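PDB 6M40: NS3-like protein from Alongshan virus, which probably unwinds RNA with the energy of nucleoside triphosphate hydrolysis, and is represented by its RNA helicase domain. Local coordinates for residues G18-L23 / C145-A150; T95-A100 / R367-Q372; R173-G178 / Y309-Y314. All blocks are in the same frame, centred on the assembly; numbering follows the deposited sequence.

How the contacts relate
Contacts 1 and 3 each pair two parallel strands, but in the separate sheets of the two RecA-like domains; contact 2 is a helix crossing that joins the first of these domains to the C-terminal helices. Contact 1 sets an outermost strand beside a buried one and relies on backbone bonds. Contact 3, its centre about 35 Å from that of contact 1, is also partly buried, yet large side chains, including two tyrosines, do much of the packing. Contact 2 combines a leucine pair on its buried side with an arginine gripping a helix-end carbonyl. Its centre lies about 41 Å from that of contact 3, on the opposite side of the chain's centre.

Contact 1 of 3, residues G18-L23 / C145-A150; sequences GVVLQL and CIEMTA
Strand segment 20-23 runs parallel to 145-149, the axes 4.5 Å apart at their closest, and backbone bonds knit the two together. Val-19, just before the strand, adds the first: Cys-145 N donates to Val-19 O (3.1 Å). Next, Leu-21 uses both its polar backbone atoms: its N reaches Cys-145 O and its O takes the N-H of Glu-147. Leu-23 N bonds to Glu-147 O at 2.7 Å. The firmly packed part lies on the 145-149 side, whose residues are buried between strand 20-24 and strand 111-116. This is the edge of the parallel sheet in the first RecA-like domain of a superfamily 2 helicase: strand 20-24 leads into the P-loop, and Thr-149 and Ala-150 begin the Thr-Ala-Thr stretch of motif III. On one face Val-20 CG1 touches Cys-145 CB at 4.1 Å, beneath helix 123-136. Farther along that face the side chains of Gln-22 and Glu-147 run side by side, amide and carboxylate planes 88° apart. Their OE1 atoms, 3.6 Å from each other, do not bond; instead Glu-147 OE2 is held by His-133 and Gln-22 NE2 by Glu-159. On the other face the packing is uneven. Leu-23 CD1 comes within 4.2 Å of Ile-146 CG2, both residues resting on Tyr-38 of helix 31-42, while selenomethionine Met-148 bends its far end away toward Lys-31 and Ile-35. The solvent side is that of Val-19 and Leu-21, both exposed; Leu-21 meets the partner strand chiefly through its backbone.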
loop_
_atom_site.group_PDB
_atom_site.type_symbol
_atom_site.label_atom_id
_atom_site.label_comp_id
_atom_site.label_asym_id
_atom_site.label_seq_id
_atom_site.Cartn_x
_atom_site.Cartn_y
_atom_site.Cartn_z
ATOM N N GLY A 18 -16.402 -3.579 22.197
ATOM C CA GLY A 18 -16.561 -2.858 20.950
ATOM C C GLY A 18 -15.645 -1.657 20.846
ATOM O O GLY A 18 -16.061 -0.519 21.079
ATOM N N VAL A 19 -14.391 -1.911 20.475
ATOM C CA VAL A 19 -13.334 -0.908 20.510
ATOM C C VAL A 19 -12.392 -1.177 19.346
ATOM O O VAL A 19 -12.235 -2.320 18.907
ATOM C CB VAL A 19 -12.581 -0.950 21.866
ATOM C CG1 VAL A 19 -11.312 -0.096 21.825
ATOM C CG2 VAL A 19 -13.501 -0.514 22.999
ATOM N N VAL A 20 -11.772 -0.116 18.832
ATOM C CA VAL A 20 -10.674 -0.234 17.878
ATOM C C VAL A 20 -9.377 0.050 18.619
ATOM O O VAL A 20 -9.270 1.051 19.338
ATOM C CB VAL A 20 -10.834 0.726 16.689
ATOM C CG1 VAL A 20 -9.743 0.463 15.660
ATOM C CG2 VAL A 20 -12.217 0.583 16.052
ATOM N N LEU A 21 -8.390 -0.826 18.446
ATOM C CA LEU A 21 -7.166 -0.782 19.236
ATOM C C LEU A 21 -5.966 -0.797 18.301
ATOM O O LEU A 21 -5.646 -1.833 17.713
ATOM C CB LEU A 21 -7.116 -1.952 20.221
ATOM C CG LEU A 21 -6.158 -1.882 21.412
ATOM C CD1 LEU A 21 -5.047 -2.911 21.225
ATOM C CD2 LEU A 21 -5.583 -0.498 21.618
ATOM N N GLN A 22 -5.303 0.350 18.170
ATOM C CA GLN A 22 -4.066 0.424 17.406
ATOM C C GLN A 22 -2.916 -0.203 18.183
ATOM O O GLN A 22 -2.850 -0.117 19.412
ATOM C CB GLN A 22 -3.707 1.875 17.093
ATOM C CG GLN A 22 -4.698 2.625 16.241
ATOM C CD GLN A 22 -4.126 3.941 15.751
ATOM O OE1 GLN A 22 -3.703 4.054 14.603
ATOM N NE2 GLN A 22 -4.102 4.938 16.624
ATOM N N LEU A 23 -1.986 -0.805 17.446
ATOM C CA LEU A 23 -0.754 -1.334 18.021
ATOM C C LEU A 23 0.387 -0.987 17.082
ATOM O O LEU A 23 0.492 -1.568 15.997
ATOM C CB LEU A 23 -0.842 -2.841 18.236
ATOM C CG LEU A 23 -1.843 -3.331 19.279
ATOM C CD1 LEU A 23 -1.598 -4.809 19.482
ATOM C CD2 LEU A 23 -1.719 -2.575 20.587
ATOM N N CYS A 145 -11.667 -4.505 16.726
ATOM C CA CYS A 145 -10.673 -4.455 15.661
ATOM C C CYS A 145 -9.295 -4.263 16.280
ATOM O O CYS A 145 -9.151 -3.645 17.336
ATOM C CB CYS A 145 -10.974 -3.320 14.664
ATOM S SG CYS A 145 -9.739 -3.058 13.361
ATOM N N ILE A 146 -8.277 -4.787 15.607
ATOM C CA ILE A 146 -6.893 -4.563 15.985
ATOM C C ILE A 146 -6.167 -4.024 14.759
ATOM O O ILE A 146 -5.946 -4.758 13.787
ATOM C CB ILE A 146 -6.218 -5.832 16.516
ATOM C CG1 ILE A 146 -6.875 -6.250 17.835
ATOM C CG2 ILE A 146 -4.726 -5.594 16.726
ATOM C CD1 ILE A 146 -6.308 -7.499 18.440
ATOM N N GLU A 147 -5.799 -2.751 14.808
ATOM C CA GLU A 147 -4.980 -2.126 13.785
ATOM C C GLU A 147 -3.510 -2.207 14.172
ATOM O O GLU A 147 -3.150 -1.994 15.334
ATOM C CB GLU A 147 -5.359 -0.656 13.613
ATOM C CG GLU A 147 -6.435 -0.364 12.613
ATOM C CD GLU A 147 -6.576 1.118 12.376
ATOM O OE1 GLU A 147 -5.575 1.847 12.532
ATOM O OE2 GLU A 147 -7.690 1.557 12.048
HETATM N N MSE A 148 -2.662 -2.487 13.191
HETATM C CA MSE A 148 -1.226 -2.506 13.430
HETATM C C MSE A 148 -0.491 -1.922 12.234
HETATM O O MSE A 148 -0.680 -2.334 11.098
HETATM C CB MSE A 148 -0.722 -3.922 13.740
HETATM C CG MSE A 148 -1.506 -5.046 13.072
HETATM SE SE MSE A 148 -0.836 -6.796 13.655
HETATM C CE MSE A 148 0.814 -6.847 12.591
ATOM N N THR A 149 0.351 -0.932 12.523
ATOM C CA THR A 149 1.029 -0.150 11.501
ATOM C C THR A 149 2.402 0.265 12.004
ATOM O O THR A 149 2.696 0.208 13.200
ATOM C CB THR A 149 0.253 1.122 11.143
ATOM O OG1 THR A 149 -0.016 1.841 12.353
ATOM C CG2 THR A 149 -1.025 0.800 10.432
ATOM N N ALA A 150 3.227 0.743 11.073
ATOM C CA ALA A 150 4.505 1.365 11.393
ATOM C C ALA A 150 4.424 2.890 11.369
ATOM O O ALA A 150 5.403 3.557 11.020
ATOM C CB ALA A 150 5.584 0.874 10.428
#

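Contact 2 of 3, residues T95-A100 / R367-Q372; sequences TLLRYA and RWLTEQ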
loop_
_atom_site.group_PDB
_atom_site.type_symbol
_atom_site.label_atom_id
_atom_site.label_comp_id
_atom_site.label_asym_id
_atom_site.label_seq_id
_atom_site.Cartn_x
_atom_site.Cartn_y
_atom_site.Cartn_z
ATOM N N THR A 95 -9.575 -7.737 -1.199
ATOM C CA THR A 95 -10.670 -8.681 -1.386
ATOM C C THR A 95 -11.500 -8.891 -0.122
ATOM O O THR A 95 -12.549 -9.530 -0.200
ATOM C CB THR A 95 -10.198 -10.054 -1.907
ATOM O OG1 THR A 95 -9.589 -10.827 -0.866
ATOM C CG2 THR A 95 -9.248 -9.904 -3.086
ATOM N N LEU A 96 -11.085 -8.370 1.031
ATOM C CA LEU A 96 -12.018 -8.289 2.147
ATOM C C LEU A 96 -13.044 -7.192 1.890
ATOM O O LEU A 96 -14.249 -7.393 2.075
ATOM C CB LEU A 96 -11.298 -8.014 3.463
ATOM C CG LEU A 96 -12.183 -8.264 4.704
ATOM C CD1 LEU A 96 -11.411 -7.966 5.951
ATOM C CD2 LEU A 96 -13.479 -7.470 4.733
ATOM N N LEU A 97 -12.575 -6.009 1.500
ATOM C CA LEU A 97 -13.496 -4.951 1.126
ATOM C C LEU A 97 -14.500 -5.476 0.112
ATOM O O LEU A 97 -15.716 -5.329 0.285
ATOM C CB LEU A 97 -12.728 -3.753 0.575
ATOM C CG LEU A 97 -13.591 -2.520 0.304
ATOM C CD1 LEU A 97 -14.264 -2.068 1.585
ATOM C CD2 LEU A 97 -12.774 -1.397 -0.300
ATOM N N ARG A 98 -14.007 -6.122 -0.941
ATOM C CA ARG A 98 -14.894 -6.644 -1.965
ATOM C C ARG A 98 -15.919 -7.601 -1.379
ATOM O O ARG A 98 -17.014 -7.734 -1.927
ATOM C CB ARG A 98 -14.071 -7.338 -3.043
ATOM C CG ARG A 98 -14.910 -7.862 -4.203
ATOM C CD ARG A 98 -14.047 -8.618 -5.196
ATOM N NE ARG A 98 -14.818 -9.031 -6.362
ATOM C CZ ARG A 98 -14.421 -9.944 -7.240
ATOM N NH1 ARG A 98 -13.253 -10.556 -7.092
ATOM N NH2 ARG A 98 -15.195 -10.255 -8.267
ATOM N N TYR A 99 -15.592 -8.261 -0.269
ATOM C CA TYR A 99 -16.482 -9.257 0.316
ATOM C C TYR A 99 -17.441 -8.648 1.329
ATOM O O TYR A 99 -18.655 -8.861 1.235
ATOM C CB TYR A 99 -15.649 -10.376 0.951
ATOM C CG TYR A 99 -16.409 -11.330 1.854
ATOM C CD1 TYR A 99 -17.268 -12.295 1.331
ATOM C CD2 TYR A 99 -16.252 -11.276 3.232
ATOM C CE1 TYR A 99 -17.951 -13.174 2.159
ATOM C CE2 TYR A 99 -16.934 -12.142 4.067
ATOM C CZ TYR A 99 -17.779 -13.090 3.527
ATOM O OH TYR A 99 -18.450 -13.955 4.361
ATOM N N ALA A 100 -16.926 -7.885 2.294
ATOM C CA ALA A 100 -17.805 -7.281 3.286
ATOM C C ALA A 100 -18.943 -6.516 2.627
ATOM O O ALA A 100 -20.051 -6.454 3.171
ATOM C CB ALA A 100 -17.014 -6.356 4.209
ATOM N N ARG A 367 -20.206 -0.524 -6.868
ATOM C CA ARG A 367 -19.838 -1.284 -8.083
ATOM C C ARG A 367 -18.309 -1.264 -8.331
ATOM O O ARG A 367 -17.706 -2.248 -8.814
ATOM C CB ARG A 367 -20.613 -0.753 -9.283
ATOM C CG ARG A 367 -22.151 -0.984 -9.128
ATOM C CD ARG A 367 -22.438 -2.485 -8.847
ATOM N NE ARG A 367 -21.894 -3.304 -9.944
ATOM C CZ ARG A 367 -22.535 -3.509 -11.094
ATOM N NH1 ARG A 367 -23.754 -2.929 -11.280
ATOM N NH2 ARG A 367 -21.960 -4.247 -12.065
ATOM N N TRP A 368 -17.684 -0.126 -8.052
ATOM C CA TRP A 368 -16.243 -0.022 -8.171
ATOM C C TRP A 368 -15.548 -0.938 -7.173
ATOM O O TRP A 368 -14.614 -1.673 -7.522
ATOM C CB TRP A 368 -15.814 1.422 -7.968
ATOM C CG TRP A 368 -14.380 1.710 -8.176
ATOM C CD1 TRP A 368 -13.670 1.533 -9.318
ATOM C CD2 TRP A 368 -13.478 2.287 -7.225
ATOM N NE1 TRP A 368 -12.374 1.945 -9.139
ATOM C CE2 TRP A 368 -12.229 2.407 -7.858
ATOM C CE3 TRP A 368 -13.600 2.698 -5.892
ATOM C CZ2 TRP A 368 -11.112 2.926 -7.213
ATOM C CZ3 TRP A 368 -12.481 3.210 -5.248
ATOM C CH2 TRP A 368 -11.259 3.321 -5.912
ATOM N N LEU A 369 -15.982 -0.886 -5.919
ATOM C CA LEU A 369 -15.307 -1.598 -4.849
ATOM C C LEU A 369 -15.580 -3.092 -4.871
ATOM O O LEU A 369 -14.806 -3.848 -4.270
ATOM C CB LEU A 369 -15.735 -0.994 -3.507
ATOM C CG LEU A 369 -15.138 0.388 -3.216
ATOM C CD1 LEU A 369 -15.535 0.837 -1.835
ATOM C CD2 LEU A 369 -13.627 0.387 -3.356
ATOM N N THR A 370 -16.629 -3.538 -5.574
ATOM C CA THR A 370 -17.062 -4.936 -5.516
ATOM C C THR A 370 -16.856 -5.739 -6.798
ATOM O O THR A 370 -16.540 -6.926 -6.709
ATOM C CB THR A 370 -18.534 -5.019 -5.107
ATOM O OG1 THR A 370 -19.284 -4.016 -5.794
ATOM C CG2 THR A 370 -18.693 -4.814 -3.609
ATOM N N GLU A 371 -17.024 -5.154 -7.989
ATOM C CA GLU A 371 -16.657 -5.873 -9.219
ATOM C C GLU A 371 -15.199 -5.658 -9.592
ATOM O O GLU A 371 -14.666 -6.432 -10.395
ATOM C CB GLU A 371 -17.560 -5.439 -10.375
ATOM C CG GLU A 371 -19.023 -5.809 -10.194
ATOM C CD GLU A 371 -19.227 -7.301 -10.013
ATOM O OE1 GLU A 371 -18.545 -8.084 -10.708
ATOM O OE2 GLU A 371 -20.069 -7.692 -9.179
ATOM N N GLN A 372 -14.598 -4.597 -9.079
ATOM C CA GLN A 372 -13.155 -4.391 -9.003
ATOM C C GLN A 372 -12.448 -4.732 -10.315
ATOM O O GLN A 372 -11.517 -5.537 -10.369
ATOM C CB GLN A 372 -12.558 -5.174 -7.823
ATOM C CG GLN A 372 -11.839 -4.294 -6.773
ATOM C CD GLN A 372 -11.582 -5.012 -5.437
ATOM O OE1 GLN A 372 -10.981 -6.094 -5.392
ATOM N NE2 GLN A 372 -12.013 -4.388 -4.344
#
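Arg-98 and Thr-370, their CA atoms 4.5 Å apart, mark where helix segment 95-100 crosses 367-371 at -113°, with 8.2 Å between the axes. The crossing packs a helix of the first RecA-like domain against the C-terminal helical region, the third domain of NS3-type helicases. Deep in the interface, one methyl of Leu-97 does the touching: CD2 meets Leu-369 CD2 at 3.6 Å and also faces CD1, the two side chains crossing obliquely. His-124 of helix 123-136 packs on both leucines. Toward the outside, Arg-98 lies along the end of the partner helix. CG is anti to the backbone N (chi1 -177°) and the chain stays extended as far as NE, which carries its N-H to Thr-370 O at 2.7 Å. That bond is bent, 143° at the hydrogen, and the carbonyl oxygen sits at the guanidinium edge, somewhat tilted from its plane. A positive group beside the carbonyls of a helix C-terminus is probably electrostatically favourable. Gln-372, where positive phi takes the chain out of the helix, sends its extended side chain back across the aliphatic base of Arg-98, NE2 lying 3.8 Å from CB. On the far side of the arginine bond, Thr-370 OG1 is hydrogen-bonded to Tyr-366 O in its own helix, while its methyl CG2 rests 3.8 Å from Arg-98 O.

Contact 3 of 3, residues R173-G178 / Y309-Y314; sequences RVYNEG and YRPANY
The ring of Tyr-175 reaches across to the neighbouring strand and lies over Pro-311, the main bump-and-hollow fit of this parallel strand pair. Pro-311 CA sits beneath one face, 3.7 Å from the ring centroid and 16° off the normal, a CH-pi contact; the proline ring runs alongside, its CB 3.5 Å from Tyr-175 CZ. The carbonyl O of Tyr-309 comes in at the ring edge, so the tyrosine fills a hollow made of backbone and pyrrolidine ring. Tyr-175 CG stands between its backbone N and carbonyl carbon (chi1 65°), which turns the ring over the other strand. On the same face, the extended Arg-173 lies beside Tyr-309 and points the same way: its CD rests 3.6 Å from ring atom CE2, with guanidinium and ring planes perpendicular. The opposite face pairs Val-174 with Arg-310. Methyl CG2 of Val-174 presses over one face of the Arg-310 guanidinium, nearest at NH2 (3.7 Å) and shifted toward its rim. Between the two faces, Tyr-175 N bonds to Arg-310 O at 3.3 Å and Tyr-175 O accepts from Ala-312 N at 2.9 Å; the bond from Arg-310 N to Arg-173 O is weak. Both strands belong to the second RecA-like domain. Strand 306-311 runs between 170-175 and strand 264-276, whose Asp-267 O receives Tyr-175 OH and whose Phe-266 stacks on Tyr-309, while Gly-178 occupies the N-cap position of helix 179-189 just beyond the first strand.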
loop_
_atom_site.group_PDB
_atom_site.type_symbol
_atom_site.label_atom_id
_atom_site.label_comp_id
_atom_site.label_asym_id
_atom_site.label_seq_id
_atom_site.Cartn_x
_atom_site.Cartn_y
_atom_site.Cartn_z
ATOM N N ARG A 173 23.192 5.865 6.860
ATOM C CA ARG A 173 24.259 6.638 6.257
ATOM C C ARG A 173 23.645 7.584 5.238
ATOM O O ARG A 173 22.434 7.577 5.001
ATOM C CB ARG A 173 25.311 5.719 5.630
ATOM C CG ARG A 173 26.001 4.829 6.650
ATOM C CD ARG A 173 27.027 3.931 5.997
ATOM N NE ARG A 173 27.653 3.021 6.949
ATOM C CZ ARG A 173 28.587 2.134 6.625
ATOM N NH1 ARG A 173 29.006 2.038 5.370
ATOM N NH2 ARG A 173 29.103 1.340 7.554
ATOM N N VAL A 174 24.495 8.407 4.634
ATOM C CA VAL A 174 24.040 9.510 3.801
ATOM C C VAL A 174 25.009 9.682 2.644
ATOM O O VAL A 174 26.202 9.930 2.861
ATOM C CB VAL A 174 23.929 10.818 4.601
ATOM C CG1 VAL A 174 23.800 11.982 3.666
ATOM C CG2 VAL A 174 22.741 10.761 5.553
ATOM N N TYR A 175 24.500 9.567 1.422
ATOM C CA TYR A 175 25.257 9.851 0.214
ATOM C C TYR A 175 24.873 11.229 -0.303
ATOM O O TYR A 175 23.695 11.595 -0.312
ATOM C CB TYR A 175 24.996 8.786 -0.852
ATOM C CG TYR A 175 23.572 8.751 -1.365
ATOM C CD1 TYR A 175 23.177 9.568 -2.414
ATOM C CD2 TYR A 175 22.629 7.898 -0.809
ATOM C CE1 TYR A 175 21.891 9.545 -2.886
ATOM C CE2 TYR A 175 21.333 7.866 -1.281
ATOM C CZ TYR A 175 20.965 8.693 -2.321
ATOM O OH TYR A 175 19.671 8.680 -2.807
ATOM N N ASN A 176 25.878 11.995 -0.728
ATOM C CA ASN A 176 25.668 13.341 -1.235
ATOM C C ASN A 176 25.826 13.442 -2.741
ATOM O O ASN A 176 25.551 14.506 -3.308
ATOM C CB ASN A 176 26.660 14.311 -0.575
ATOM C CG ASN A 176 26.343 14.576 0.886
ATOM O OD1 ASN A 176 25.653 15.541 1.219
ATOM N ND2 ASN A 176 26.861 13.729 1.767
ATOM N N GLU A 177 26.260 12.373 -3.399
ATOM C CA GLU A 177 26.825 12.458 -4.740
ATOM C C GLU A 177 26.005 11.725 -5.792
ATOM O O GLU A 177 26.444 11.630 -6.944
ATOM C CB GLU A 177 28.253 11.902 -4.716
ATOM C CG GLU A 177 29.182 12.613 -3.734
ATOM C CD GLU A 177 30.306 11.724 -3.212
ATOM O OE1 GLU A 177 30.050 10.539 -2.905
ATOM O OE2 GLU A 177 31.446 12.216 -3.098
ATOM N N GLY A 178 24.838 11.216 -5.440
ATOM C CA GLY A 178 24.051 10.410 -6.345
ATOM C C GLY A 178 23.977 8.958 -5.891
ATOM O O GLY A 178 24.844 8.445 -5.178
ATOM N N TYR A 309 20.842 3.710 3.024
ATOM C CA TYR A 309 21.446 4.874 2.387
ATOM C C TYR A 309 20.342 5.765 1.824
ATOM O O TYR A 309 19.658 5.387 0.868
ATOM C CB TYR A 309 22.421 4.429 1.298
ATOM C CG TYR A 309 23.521 3.547 1.839
ATOM C CD1 TYR A 309 23.350 2.172 1.957
ATOM C CD2 TYR A 309 24.729 4.093 2.242
ATOM C CE1 TYR A 309 24.362 1.367 2.458
ATOM C CE2 TYR A 309 25.734 3.305 2.739
ATOM C CZ TYR A 309 25.553 1.942 2.847
ATOM O OH TYR A 309 26.575 1.168 3.351
ATOM N N ARG A 310 20.168 6.949 2.424
ATOM C CA ARG A 310 19.295 8.010 1.947
ATOM C C ARG A 310 20.137 9.199 1.487
ATOM O O ARG A 310 21.253 9.394 1.979
ATOM C CB ARG A 310 18.334 8.476 3.047
ATOM C CG ARG A 310 18.972 9.446 4.030
ATOM C CD ARG A 310 18.030 9.837 5.154
ATOM N NE ARG A 310 18.743 10.555 6.206
ATOM C CZ ARG A 310 19.418 9.961 7.187
ATOM N NH1 ARG A 310 19.474 8.638 7.249
ATOM N NH2 ARG A 310 20.040 10.691 8.100
ATOM N N PRO A 311 19.640 10.027 0.568
ATOM C CA PRO A 311 20.430 11.191 0.148
ATOM C C PRO A 311 20.473 12.259 1.229
ATOM O O PRO A 311 19.491 12.496 1.935
ATOM C CB PRO A 311 19.707 11.688 -1.108
ATOM C CG PRO A 311 18.317 11.175 -0.987
ATOM C CD PRO A 311 18.392 9.888 -0.209
ATOM N N ALA A 312 21.643 12.891 1.360
ATOM C CA ALA A 312 21.808 13.978 2.320
ATOM C C ALA A 312 20.673 14.982 2.199
ATOM O O ALA A 312 20.042 15.355 3.194
ATOM C CB ALA A 312 23.155 14.673 2.105
ATOM N N ASN A 313 20.400 15.422 0.972
ATOM C CA ASN A 313 19.348 16.395 0.702
ATOM C C ASN A 313 18.001 15.668 0.654
ATOM O O ASN A 313 17.344 15.557 -0.381
ATOM C CB ASN A 313 19.640 17.141 -0.597
ATOM C CG ASN A 313 20.803 18.115 -0.474
ATOM O OD1 ASN A 313 21.452 18.202 0.566
ATOM N ND2 ASN A 313 21.069 18.850 -1.546
ATOM N N TYR A 314 17.602 15.138 1.811
ATOM C CA TYR A 314 16.251 14.612 1.996
ATOM C C TYR A 314 15.728 14.964 3.380
ATOM O O TYR A 314 16.322 14.579 4.395
ATOM C CB TYR A 314 16.179 13.098 1.823
ATOM C CG TYR A 314 14.800 12.555 2.151
ATOM C CD1 TYR A 314 13.685 12.933 1.408
ATOM C CD2 TYR A 314 14.608 11.688 3.214
ATOM C CE1 TYR A 314 12.423 12.453 1.711
ATOM C CE2 TYR A 314 13.345 11.200 3.524
ATOM C CZ TYR A 314 12.258 11.586 2.772
ATOM O OH TYR A 314 11.011 11.100 3.092
#